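Local coordinates for endonuclease NucS (Thermococcus kodakarensis KOD1, PDB 5GKE), which binds double-stranded DNA and cleaves it as a mismatch restriction endonuclease, with a magnesium ion in the nuclease site, at residues V8-S13 / V112-V117; F34-V39 / E108-Y113; I163-G168 / L178-R183; D172-V177 / K207-L212. The protein carries 1 engineered substitution. All coordinates share one frame; numbering follows the deposited sequence.

In the fold
The four contacts fall into two pairs, one in each half of the chain. Contacts 1 and 2, with centres about 11 Å apart, share Val-112 and Tyr-113 and lie in the antiparallel sheet of the N-terminal PH-like domain, where strand 111-118 runs between strands 6-10 and 30-42; both touch the second subunit. Contacts 3 and 4, about 12 Å apart between centres, share strand 175-180 in the mixed sheet of the C-terminal nuclease domain, and their segments alternate along the chain. The first pair closes before the second opens, and about 47 Å separates the centres of contacts 2 and 3. A subunit-joining sheet is thus set well apart from the metal-bearing one.

Contact 1. Residues V8-S13 / V112-V117; sequences VITSPS and VYMVSV
Val-8 begins the pairing by laying CG1 on the bent thioether chain of Met-114, with CG1 3.9 Å from SD; it is the branch anti to the backbone N (chi1 175°) that does the touching. Ile-9 follows with a hydrogen-bonded antiparallel pair: its N reaches Val-115 O at 3.0 Å, in an almost straight bond, and its O accepts Val-115 N. The Ile-9 side chain points to the other face of the sheet, CB lying 4.1 Å from Val-115 CG1. At Thr-10 the chain is back on the Val-8 face, where CG2 meets Met-114 CG at 4.2 Å, so the Met-114 side chain, on the same face, touches both Val-8 and Thr-10. Ser-11 leaves the strand with a left-handed backbone conformation, yet its N still reaches Tyr-113 O at 2.9 Å, coming from above the carbonyl plane (56° out of it). The turn brings the ring of Pro-12 back over the other face, where CG touches two methyl groups, 3.6 Å from Val-115 CG1 and 3.7 Å from Val-112 CG1. Ser-13 then N-caps helix 14-27, while its own N bonds to Glu-16, in the manner of a capping box. That helix covers the face bearing Ile-9, Val-112 and Val-115 through Leu-17 and Leu-20. Tyr-113 and Met-114 form a classic beta bulge opposite Phe-34, where strand 111-118 joins strand 30-42, and the Val-8 and Thr-10 side packs on Thr-10 and Val-8 of the second subunit.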
# COMPACT_ATOMS: atom_id res chain seq x y z
N VAL A 8 0.27 -2.77 31.53
CA VAL A 8 0.83 -1.48 31.14
C VAL A 8 1.87 -1.09 32.14
O VAL A 8 1.61 -1.13 33.34
CB VAL A 8 -0.25 -0.36 31.08
CG1 VAL A 8 0.40 0.98 30.78
CG2 VAL A 8 -1.29 -0.66 30.06
N ILE A 9 3.05 -0.72 31.67
CA ILE A 9 4.03 -0.12 32.56
C ILE A 9 4.59 1.15 31.94
O ILE A 9 5.07 1.14 30.81
CB ILE A 9 5.19 -1.06 32.85
CG1 ILE A 9 4.69 -2.34 33.51
CG2 ILE A 9 6.22 -0.38 33.74
CD1 ILE A 9 5.79 -3.30 33.82
N THR A 10 4.54 2.24 32.69
CA THR A 10 5.12 3.49 32.26
C THR A 10 6.52 3.61 32.80
O THR A 10 6.82 3.09 33.88
CB THR A 10 4.26 4.69 32.70
OG1 THR A 10 4.01 4.61 34.11
CG2 THR A 10 2.92 4.68 31.95
N SER A 11 7.39 4.27 32.04
CA SER A 11 8.79 4.45 32.39
C SER A 11 9.45 3.18 32.90
O SER A 11 10.09 3.19 33.96
CB SER A 11 8.92 5.54 33.44
OG SER A 11 8.21 6.69 33.05
N PRO A 12 9.32 2.08 32.16
CA PRO A 12 9.76 0.83 32.77
C PRO A 12 11.28 0.74 32.97
O PRO A 12 12.06 1.40 32.29
CB PRO A 12 9.29 -0.23 31.78
CG PRO A 12 9.30 0.48 30.46
CD PRO A 12 8.95 1.91 30.74
N SER A 13 11.66 -0.06 33.95
CA SER A 13 13.04 -0.50 34.10
C SER A 13 13.38 -1.43 32.95
O SER A 13 12.49 -1.96 32.28
CB SER A 13 13.23 -1.23 35.42
OG SER A 13 12.52 -2.47 35.38
N VAL A 112 12.08 4.46 27.02
CA VAL A 112 10.78 3.86 26.82
C VAL A 112 9.75 4.50 27.76
O VAL A 112 9.81 4.31 28.96
CB VAL A 112 10.85 2.34 27.04
CG1 VAL A 112 9.45 1.73 26.96
CG2 VAL A 112 11.81 1.69 26.03
N TYR A 113 8.82 5.25 27.20
CA TYR A 113 7.81 5.93 28.01
C TYR A 113 6.72 4.98 28.46
O TYR A 113 6.15 5.11 29.54
CB TYR A 113 7.16 7.08 27.24
CG TYR A 113 8.11 8.04 26.58
CD1 TYR A 113 8.94 8.87 27.34
CD2 TYR A 113 8.17 8.15 25.19
CE1 TYR A 113 9.81 9.77 26.74
CE2 TYR A 113 9.03 9.05 24.59
CZ TYR A 113 9.85 9.85 25.36
OH TYR A 113 10.71 10.74 24.76
N MET A 114 6.38 4.03 27.60
CA MET A 114 5.40 3.03 27.98
C MET A 114 5.66 1.73 27.24
O MET A 114 6.13 1.75 26.10
CB MET A 114 3.98 3.54 27.70
CG MET A 114 2.89 2.66 28.29
SD MET A 114 1.27 2.96 27.54
CE MET A 114 1.43 1.88 26.11
N VAL A 115 5.37 0.62 27.89
CA VAL A 115 5.33 -0.68 27.24
C VAL A 115 4.04 -1.36 27.66
O VAL A 115 3.60 -1.23 28.80
CB VAL A 115 6.56 -1.55 27.59
CG1 VAL A 115 6.76 -1.64 29.09
CG2 VAL A 115 6.41 -2.94 27.00
N SER A 116 3.41 -2.08 26.74
CA SER A 116 2.14 -2.70 27.05
C SER A 116 1.97 -4.02 26.33
O SER A 116 2.46 -4.21 25.20
CB SER A 116 0.98 -1.77 26.68
OG SER A 116 0.91 -1.61 25.26
N VAL A 117 1.27 -4.92 26.99
CA VAL A 117 0.97 -6.21 26.42
C VAL A 117 -0.52 -6.33 26.32
O VAL A 117 -1.24 -6.18 27.31
CB VAL A 117 1.56 -7.35 27.26
CG1 VAL A 117 1.06 -8.69 26.77
CG2 VAL A 117 3.07 -7.30 27.21

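Contact 2. Residues F34-V39 / E108-Y113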
# COMPACT_ATOMS: atom_id res chain seq x y z
N PHE A 34 5.58 3.05 23.46
CA PHE A 34 5.81 4.47 23.18
C PHE A 34 7.24 4.76 23.60
O PHE A 34 7.61 4.48 24.73
CB PHE A 34 4.83 5.38 23.94
CG PHE A 34 3.37 5.05 23.75
CD1 PHE A 34 2.44 5.44 24.71
CD2 PHE A 34 2.91 4.40 22.62
CE1 PHE A 34 1.09 5.15 24.55
CE2 PHE A 34 1.56 4.12 22.45
CZ PHE A 34 0.65 4.49 23.42
N ALA A 35 8.05 5.31 22.70
CA ALA A 35 9.45 5.48 23.03
C ALA A 35 10.11 6.57 22.22
O ALA A 35 9.67 6.89 21.13
CB ALA A 35 10.20 4.16 22.81
N ARG A 36 11.19 7.12 22.76
CA ARG A 36 12.11 7.88 21.94
C ARG A 36 13.07 6.87 21.33
O ARG A 36 13.64 6.03 22.03
CB ARG A 36 12.88 8.92 22.75
CG ARG A 36 13.41 10.05 21.90
CD ARG A 36 14.62 10.71 22.51
NE ARG A 36 14.49 10.77 23.96
CZ ARG A 36 15.44 10.39 24.81
NH1 ARG A 36 16.60 9.94 24.35
NH2 ARG A 36 15.22 10.47 26.11
N CYS A 37 13.25 6.94 20.02
CA CYS A 37 14.07 5.93 19.37
C CYS A 37 14.78 6.41 18.12
O CYS A 37 14.51 7.48 17.60
CB CYS A 37 13.22 4.71 19.03
SG CYS A 37 11.85 5.04 17.93
N LYS A 38 15.74 5.60 17.69
CA LYS A 38 16.35 5.69 16.37
C LYS A 38 16.01 4.41 15.60
O LYS A 38 15.85 3.34 16.21
CB LYS A 38 17.87 5.86 16.48
CG LYS A 38 18.36 7.17 17.10
CD LYS A 38 19.85 7.05 17.35
CE LYS A 38 20.50 8.35 17.75
NZ LYS A 38 21.95 8.12 18.01
N VAL A 39 15.89 4.49 14.28
CA VAL A 39 15.54 3.31 13.51
C VAL A 39 16.52 3.08 12.35
O VAL A 39 16.79 3.97 11.55
CB VAL A 39 14.10 3.38 12.97
CG1 VAL A 39 13.74 2.06 12.26
CG2 VAL A 39 13.12 3.65 14.10
N GLU A 108 16.42 1.16 18.16
CA GLU A 108 17.16 1.49 19.36
C GLU A 108 16.25 2.25 20.32
O GLU A 108 15.82 3.36 20.02
CB GLU A 108 18.38 2.33 19.02
CG GLU A 108 19.31 2.56 20.21
CD GLU A 108 20.40 3.59 19.94
OE1 GLU A 108 20.67 3.89 18.76
OE2 GLU A 108 20.98 4.10 20.93
N LEU A 109 15.99 1.69 21.49
CA LEU A 109 15.09 2.35 22.42
C LEU A 109 15.91 3.23 23.36
O LEU A 109 16.59 2.72 24.24
CB LEU A 109 14.30 1.32 23.20
CG LEU A 109 13.51 0.35 22.33
CD1 LEU A 109 12.95 -0.79 23.15
CD2 LEU A 109 12.39 1.10 21.64
N GLU A 110 15.84 4.54 23.16
CA GLU A 110 16.62 5.46 23.97
C GLU A 110 15.93 5.76 25.29
O GLU A 110 16.58 5.83 26.33
CB GLU A 110 16.88 6.74 23.20
CG GLU A 110 17.68 6.52 21.95
CD GLU A 110 17.87 7.79 21.16
OE1 GLU A 110 16.86 8.49 20.91
OE2 GLU A 110 19.04 8.07 20.79
N GLU A 111 14.62 5.99 25.24
CA GLU A 111 13.81 6.08 26.44
C GLU A 111 12.44 5.46 26.23
O GLU A 111 11.67 5.90 25.39
CB GLU A 111 13.66 7.53 26.88
CG GLU A 111 12.84 7.73 28.14
CD GLU A 111 12.88 9.17 28.61
OE1 GLU A 111 13.55 10.00 27.95
OE2 GLU A 111 12.25 9.48 29.65
N VAL A 112 12.08 4.46 27.02
CA VAL A 112 10.78 3.86 26.82
C VAL A 112 9.75 4.50 27.76
O VAL A 112 9.81 4.31 28.96
CB VAL A 112 10.85 2.34 27.04
CG1 VAL A 112 9.45 1.73 26.96
CG2 VAL A 112 11.81 1.69 26.03
N TYR A 113 8.82 5.25 27.20
CA TYR A 113 7.81 5.93 28.01
C TYR A 113 6.72 4.98 28.46
O TYR A 113 6.15 5.11 29.54
CB TYR A 113 7.16 7.08 27.24
CG TYR A 113 8.11 8.04 26.58
CD1 TYR A 113 8.94 8.87 27.34
CD2 TYR A 113 8.17 8.15 25.19
CE1 TYR A 113 9.81 9.77 26.74
CE2 TYR A 113 9.03 9.05 24.59
CZ TYR A 113 9.85 9.85 25.36
OH TYR A 113 10.71 10.74 24.76
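Arg-36, its CG anti to the backbone N (chi1 -158°) and its chain bent at chi3, reaches two successive glutamates: NH2 makes a salt bridge with Glu-111 OE1, strongly bent and weak as a hydrogen bond, while NH1 lies a long 3.7 Å from Glu-110 OE1. The Glu-111 carboxylate stands nearly upright on the guanidinium plane (84°), and Glu-111 CB rests over one face of that group, 3.4 Å from NH2. At the guanidinium edge sits the hydroxyl of Tyr-113, which also touches Arg-36 CB at 3.5 Å and is hydrogen-bonded to Asp-53. A methionine in place of Arg-36 would probably leave Glu-111 without its salt-bridge partner and Glu-110 without its longer-range one. Alongside, Lys-38 CE passes 3.4 Å from Glu-110 OE2, whose partner oxygen OE1 is held by Ser-51.

Beneath, Arg-36 O accepts Glu-110 N at 2.9 Å and, weakly, Glu-111 N, and Arg-36 N returns a bond to Glu-111 O. On the other face Ala-35 CB meets Leu-109 CD2 at 3.9 Å, beside Leu-17 of helix 14-27. Two residues facing one make this a classic beta bulge, here bending the antiparallel sheet of the PH-like domain.

Contact 3. Residues I163-G168 / L178-R183. Engineered in segment 163-168: Ala-165 (natural residue Asp). With MG (magnesium ion), chain E; nucleotides of chain C.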
# COMPACT_ATOMS: atom_id res chain seq x y z
N ILE A 163 -3.21 -11.90 -17.25
CA ILE A 163 -4.46 -12.46 -16.75
C ILE A 163 -5.57 -11.45 -16.94
O ILE A 163 -5.50 -10.32 -16.43
CB ILE A 163 -4.35 -12.85 -15.27
CG1 ILE A 163 -3.21 -13.85 -15.08
CG2 ILE A 163 -5.62 -13.45 -14.80
CD1 ILE A 163 -2.72 -13.95 -13.68
N VAL A 164 -6.58 -11.87 -17.69
CA VAL A 164 -7.72 -11.07 -18.14
C VAL A 164 -8.84 -11.10 -17.10
O VAL A 164 -9.05 -12.13 -16.46
CB VAL A 164 -8.22 -11.62 -19.50
CG1 VAL A 164 -9.61 -11.10 -19.84
CG2 VAL A 164 -7.24 -11.24 -20.58
N ALA A 165 -9.56 -10.00 -16.92
CA ALA A 165 -10.59 -9.93 -15.87
C ALA A 165 -11.81 -10.78 -16.26
O ALA A 165 -12.16 -11.74 -15.58
CB ALA A 165 -11.02 -8.47 -15.61
N VAL A 166 -12.46 -10.39 -17.35
CA VAL A 166 -13.57 -11.15 -17.89
C VAL A 166 -13.37 -11.36 -19.40
O VAL A 166 -12.96 -10.46 -20.14
CB VAL A 166 -14.90 -10.45 -17.60
CG1 VAL A 166 -16.06 -11.16 -18.30
CG2 VAL A 166 -15.14 -10.39 -16.09
N LEU A 167 -13.63 -12.58 -19.85
CA LEU A 167 -13.48 -12.91 -21.25
C LEU A 167 -14.78 -13.53 -21.76
O LEU A 167 -15.37 -14.37 -21.08
CB LEU A 167 -12.29 -13.84 -21.45
CG LEU A 167 -11.76 -14.08 -22.86
CD1 LEU A 167 -11.33 -12.78 -23.51
CD2 LEU A 167 -10.60 -15.04 -22.79
N GLY A 168 -15.22 -13.11 -22.94
CA GLY A 168 -16.49 -13.55 -23.47
C GLY A 168 -16.66 -13.30 -24.96
O GLY A 168 -15.68 -13.08 -25.68
N LEU A 178 -12.96 -7.79 -21.21
CA LEU A 178 -13.34 -6.72 -20.28
C LEU A 178 -12.18 -6.45 -19.34
O LEU A 178 -11.56 -7.39 -18.82
CB LEU A 178 -14.57 -7.09 -19.47
CG LEU A 178 -15.91 -7.42 -20.12
CD1 LEU A 178 -16.95 -7.53 -19.01
CD2 LEU A 178 -16.31 -6.39 -21.16
N GLU A 179 -11.85 -5.17 -19.17
CA GLU A 179 -10.99 -4.75 -18.07
C GLU A 179 -11.83 -3.92 -17.09
O GLU A 179 -12.46 -2.94 -17.47
CB GLU A 179 -9.79 -3.94 -18.58
CG GLU A 179 -8.91 -3.36 -17.46
CD GLU A 179 -8.23 -4.41 -16.58
OE1 GLU A 179 -7.66 -4.03 -15.54
OE2 GLU A 179 -8.25 -5.61 -16.94
N LEU A 180 -11.86 -4.35 -15.83
CA LEU A 180 -12.68 -3.70 -14.81
C LEU A 180 -11.84 -2.83 -13.90
O LEU A 180 -10.69 -3.18 -13.60
CB LEU A 180 -13.43 -4.73 -13.96
CG LEU A 180 -14.03 -5.94 -14.66
CD1 LEU A 180 -14.72 -6.89 -13.65
CD2 LEU A 180 -15.00 -5.50 -15.75
N LYS A 181 -12.42 -1.71 -13.48
CA LYS A 181 -11.86 -0.89 -12.41
C LYS A 181 -12.97 -0.40 -11.51
O LYS A 181 -13.95 0.18 -11.99
CB LYS A 181 -11.09 0.32 -12.95
CG LYS A 181 -9.84 -0.05 -13.72
CD LYS A 181 -8.84 -0.81 -12.85
CE LYS A 181 -7.74 -1.39 -13.72
NZ LYS A 181 -6.91 -2.41 -13.03
N ARG A 182 -12.80 -0.61 -10.20
CA ARG A 182 -13.79 -0.20 -9.20
C ARG A 182 -13.81 1.31 -9.02
O ARG A 182 -14.72 1.88 -8.45
CB ARG A 182 -13.53 -0.88 -7.84
CG ARG A 182 -12.22 -0.49 -7.15
CD ARG A 182 -12.20 -0.96 -5.68
NE ARG A 182 -13.48 -0.64 -5.06
CZ ARG A 182 -13.81 0.58 -4.62
NH1 ARG A 182 -12.94 1.57 -4.70
NH2 ARG A 182 -15.00 0.79 -4.10
N ARG A 183 -12.77 1.97 -9.51
CA ARG A 183 -12.66 3.40 -9.37
C ARG A 183 -12.28 3.98 -10.72
O ARG A 183 -12.09 3.24 -11.69
CB ARG A 183 -11.63 3.75 -8.29
CG ARG A 183 -10.21 3.33 -8.61
CD ARG A 183 -9.23 3.67 -7.50
NE ARG A 183 -7.89 3.91 -8.03
CZ ARG A 183 -6.82 4.21 -7.30
NH1 ARG A 183 -6.91 4.31 -5.98
NH2 ARG A 183 -5.64 4.41 -7.89
MG MG E . -7.33 -6.21 -14.63
P DG C 9 -9.47 2.16 -3.53
OP1 DG C 9 -9.47 3.49 -4.18
OP2 DG C 9 -10.23 1.04 -4.12
O5' DG C 9 -7.95 1.72 -3.36
C5' DG C 9 -7.00 2.65 -2.88
C4' DG C 9 -6.29 2.12 -1.64
O4' DG C 9 -5.51 0.96 -1.99
C3' DG C 9 -5.34 3.12 -0.99
O3' DG C 9 -5.88 3.53 0.27
C2' DG C 9 -4.02 2.38 -0.81
C1' DG C 9 -4.14 1.19 -1.76
N9 DG C 9 -3.46 1.36 -3.04
C8 DG C 9 -4.04 1.39 -4.29
N7 DG C 9 -3.18 1.50 -5.27
C5 DG C 9 -1.94 1.54 -4.63
C6 DG C 9 -0.63 1.66 -5.17
O6 DG C 9 -0.29 1.75 -6.37
N1 DG C 9 0.33 1.67 -4.17
C2 DG C 9 0.07 1.57 -2.82
N2 DG C 9 1.15 1.60 -2.01
N3 DG C 9 -1.15 1.46 -2.30
C4 DG C 9 -2.10 1.46 -3.26
P DA C 5 -1.09 -9.20 -15.20
OP1 DA C 5 -1.96 -9.45 -16.37
OP2 DA C 5 0.13 -8.36 -15.27
O5' DA C 5 -2.04 -8.63 -14.05
C5' DA C 5 -3.28 -9.26 -13.80
C4' DA C 5 -3.93 -8.68 -12.56
O4' DA C 5 -3.15 -9.05 -11.38
C3' DA C 5 -4.03 -7.15 -12.55
O3' DA C 5 -5.34 -6.78 -12.13
C2' DA C 5 -2.96 -6.74 -11.54
C1' DA C 5 -2.98 -7.91 -10.58
N9 DA C 5 -1.77 -8.03 -9.79
C8 DA C 5 -0.48 -7.88 -10.21
N7 DA C 5 0.41 -8.01 -9.26
C5 DA C 5 -0.35 -8.26 -8.13
C6 DA C 5 -0.00 -8.50 -6.78
N6 DA C 5 1.26 -8.52 -6.33
N1 DA C 5 -1.01 -8.70 -5.90
C2 DA C 5 -2.27 -8.68 -6.35
N3 DA C 5 -2.72 -8.47 -7.59
C4 DA C 5 -1.69 -8.27 -8.44
P DC C 6 -5.74 -5.26 -11.79
OP1 DC C 6 -6.92 -4.92 -12.62
OP2 DC C 6 -4.58 -4.35 -11.80
O5' DC C 6 -6.28 -5.39 -10.29
C5' DC C 6 -7.33 -6.31 -10.03
C4' DC C 6 -7.62 -6.39 -8.54
O4' DC C 6 -6.41 -6.70 -7.82
C3' DC C 6 -8.16 -5.12 -7.92
O3' DC C 6 -9.03 -5.47 -6.85
C2' DC C 6 -6.89 -4.44 -7.41
C1' DC C 6 -6.11 -5.65 -6.92
N1 DC C 6 -4.62 -5.48 -6.89
C2 DC C 6 -3.93 -5.66 -5.69
O2 DC C 6 -4.57 -5.92 -4.67
N3 DC C 6 -2.58 -5.53 -5.68
C4 DC C 6 -1.93 -5.24 -6.82
N4 DC C 6 -0.60 -5.12 -6.77
C5 DC C 6 -2.62 -5.06 -8.06
C6 DC C 6 -3.95 -5.20 -8.05
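The hairpin of strands 163-169 and 175-180 carries the metal site of the nuclease domain, and its sequence matches the PD-(D/E)XK motif: Glu-179 and Lys-181 supply the E-X-K part, and Ala-165 is an engineered substitution of an aspartate that probably is the motif's first acid. Leu-178 N bonds to Val-166 O at 2.9 Å, nearly straight, while the return bond from Val-166 N to Leu-178 O is weak. The two side chains lie side by side on one face, with Val-166 CG1 3.8 Å from Leu-178 CD1. Ala-165, where the strand turns a corner, directs its CB toward the other strand, with Leu-178 O at its flank, 3.4 Å from CB, and touches Leu-180 CG.

Glu-179 starts out on the other face, and the bend at chi2 (63°) swings its carboxylate back, so that both oxygens bind magnesium, OE1 at 2.4 Å. OP1 of DC6 of chain C is a further ligand, also at 2.4 Å, and Gln-192 belongs to the same metal site. Lys-181 NZ approaches that phosphate oxygen closely and forms a salt bridge with Glu-179 OE1, the bond being weak. Farther along, Arg-183 NH1 meets OP1 of DG9 of chain C in the guanidinium plane, at 3.2 Å, and Arg-182 NH1 takes OP2 in a weaker bond. At the other end Ile-163 N bonds to OP1 of DA5 of chain C at 2.9 Å.

Metal and lysine thus converge on one phosphate oxygen, which would probably polarise that group, and the two arginines hold the strand farther along.

Contact 4. Residues D172-V177 / K207-L212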
# COMPACT_ATOMS: atom_id res chain seq x y z
N ASP A 172 -22.30 -10.59 -32.17
CA ASP A 172 -21.77 -10.62 -33.53
C ASP A 172 -20.65 -11.65 -33.68
O ASP A 172 -20.02 -11.72 -34.73
CB ASP A 172 -21.26 -9.24 -33.94
CG ASP A 172 -22.33 -8.40 -34.61
OD1 ASP A 172 -23.53 -8.73 -34.45
OD2 ASP A 172 -21.98 -7.42 -35.30
N GLY A 173 -20.39 -12.41 -32.61
CA GLY A 173 -19.37 -13.46 -32.63
C GLY A 173 -17.92 -13.04 -32.40
O GLY A 173 -17.00 -13.85 -32.57
N ASN A 174 -17.69 -11.78 -32.03
CA ASN A 174 -16.36 -11.34 -31.65
C ASN A 174 -15.98 -11.81 -30.24
O ASN A 174 -16.84 -12.01 -29.39
CB ASN A 174 -16.26 -9.81 -31.71
CG ASN A 174 -16.63 -9.25 -33.07
OD1 ASN A 174 -15.89 -9.44 -34.04
ND2 ASN A 174 -17.75 -8.52 -33.15
N ILE A 175 -14.69 -12.01 -30.01
CA ILE A 175 -14.17 -12.18 -28.66
C ILE A 175 -14.18 -10.83 -27.93
O ILE A 175 -13.79 -9.80 -28.50
CB ILE A 175 -12.73 -12.74 -28.67
CG1 ILE A 175 -12.64 -14.03 -29.47
CG2 ILE A 175 -12.23 -12.95 -27.25
CD1 ILE A 175 -13.58 -15.06 -29.01
N VAL A 176 -14.61 -10.82 -26.67
CA VAL A 176 -14.59 -9.59 -25.86
C VAL A 176 -13.69 -9.74 -24.63
O VAL A 176 -13.85 -10.68 -23.84
CB VAL A 176 -16.01 -9.18 -25.41
CG1 VAL A 176 -15.95 -7.96 -24.52
CG2 VAL A 176 -16.90 -8.92 -26.62
N VAL A 177 -12.72 -8.84 -24.51
CA VAL A 177 -12.00 -8.62 -23.26
C VAL A 177 -12.68 -7.53 -22.48
O VAL A 177 -12.94 -6.46 -23.02
CB VAL A 177 -10.56 -8.15 -23.46
CG1 VAL A 177 -9.75 -8.46 -22.21
CG2 VAL A 177 -9.95 -8.78 -24.66
N LYS A 207 -11.14 -9.97 -34.88
CA LYS A 207 -12.41 -10.32 -34.24
C LYS A 207 -12.45 -10.08 -32.72
O LYS A 207 -13.28 -10.67 -32.03
CB LYS A 207 -12.76 -11.79 -34.54
CG LYS A 207 -13.16 -12.03 -35.99
CD LYS A 207 -14.51 -11.38 -36.33
CE LYS A 207 -15.47 -12.36 -37.01
NZ LYS A 207 -16.90 -12.17 -36.60
N VAL A 208 -11.49 -9.32 -32.20
CA VAL A 208 -11.44 -9.02 -30.78
C VAL A 208 -11.86 -7.57 -30.45
O VAL A 208 -11.40 -6.63 -31.08
CB VAL A 208 -10.04 -9.28 -30.23
CG1 VAL A 208 -10.01 -9.08 -28.74
CG2 VAL A 208 -9.61 -10.70 -30.58
N ARG A 209 -12.75 -7.43 -29.48
CA ARG A 209 -13.11 -6.13 -28.91
C ARG A 209 -12.59 -5.99 -27.49
O ARG A 209 -12.67 -6.95 -26.72
CB ARG A 209 -14.62 -5.93 -28.89
CG ARG A 209 -15.27 -5.77 -30.24
CD ARG A 209 -16.77 -5.93 -30.10
NE ARG A 209 -17.37 -4.90 -29.26
CZ ARG A 209 -18.52 -5.02 -28.63
NH1 ARG A 209 -19.19 -6.16 -28.71
NH2 ARG A 209 -19.01 -4.02 -27.89
N GLY A 210 -11.96 -4.86 -27.16
CA GLY A 210 -11.68 -4.52 -25.78
C GLY A 210 -12.68 -3.56 -25.17
O GLY A 210 -13.08 -2.58 -25.80
N ILE A 211 -13.02 -3.77 -23.90
CA ILE A 211 -13.94 -2.85 -23.25
C ILE A 211 -13.44 -2.52 -21.86
O ILE A 211 -13.21 -3.42 -21.04
CB ILE A 211 -15.36 -3.41 -23.13
CG1 ILE A 211 -15.89 -3.85 -24.49
CG2 ILE A 211 -16.28 -2.37 -22.51
CD1 ILE A 211 -17.37 -4.19 -24.47
N LEU A 212 -13.25 -1.24 -21.60
CA LEU A 212 -12.90 -0.79 -20.26
C LEU A 212 -14.19 -0.54 -19.51
O LEU A 212 -15.09 0.14 -19.99
CB LEU A 212 -12.04 0.48 -20.30
CG LEU A 212 -11.61 1.06 -18.95
CD1 LEU A 212 -11.01 0.01 -18.04
CD2 LEU A 212 -10.61 2.14 -19.19
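Lys-207, Arg-209 and Asn-174 have the largest buried areas where strand 175-177 runs parallel to strand 208-212. Lys-207 takes a kinked course, bent at chi2, chi3 and chi4, which brings its aliphatic CD to 3.3 Å from Asn-174 OD1; the two side chains cross at about a right angle. Its NZ ends near Asp-172 O, at 3.7 Å. Asn-174 has CG beside the backbone N (chi1 -56°), which sends its amide across the Lys-207 chain and brings ND2 to 4.1 Å from Arg-209 CD. The amide and guanidinium planes stand almost perpendicular, 83° apart. With Asn-174 replaced by alanine, Lys-207 would probably be freer to turn and a gap would open beside the aliphatic part of Arg-209.

Arg-209 runs side by side with Val-176, NH1 4.2 Å from Val-176 CG2, on the face where Val-176 CG1 also meets Ile-211 CD1 at 4.0 Å. Its guanidinium is gripped outside the two segments, NH1 by Glu-147 and Asp-170 and NE by Glu-231. Four backbone bonds join the strands: Ile-175 N to Lys-207 O, Arg-209 N to Ile-175 O (2.8 Å), Val-177 N to Arg-209 O, and Ile-211 N to Val-177 O. On the other face Val-177 CG2 touches Val-208 CG1 at 4.1 Å, and helix 187-204, the connection of this beta-alpha-beta crossover, packs on Val-177 through Tyr-196, Val-197 and Leu-200.

One face is therefore apolar and covered by a helix, while at the start of the strands the other gathers charges, where three acidic side chains probably balance the charge of Arg-209 and fix the orientation of its guanidinium.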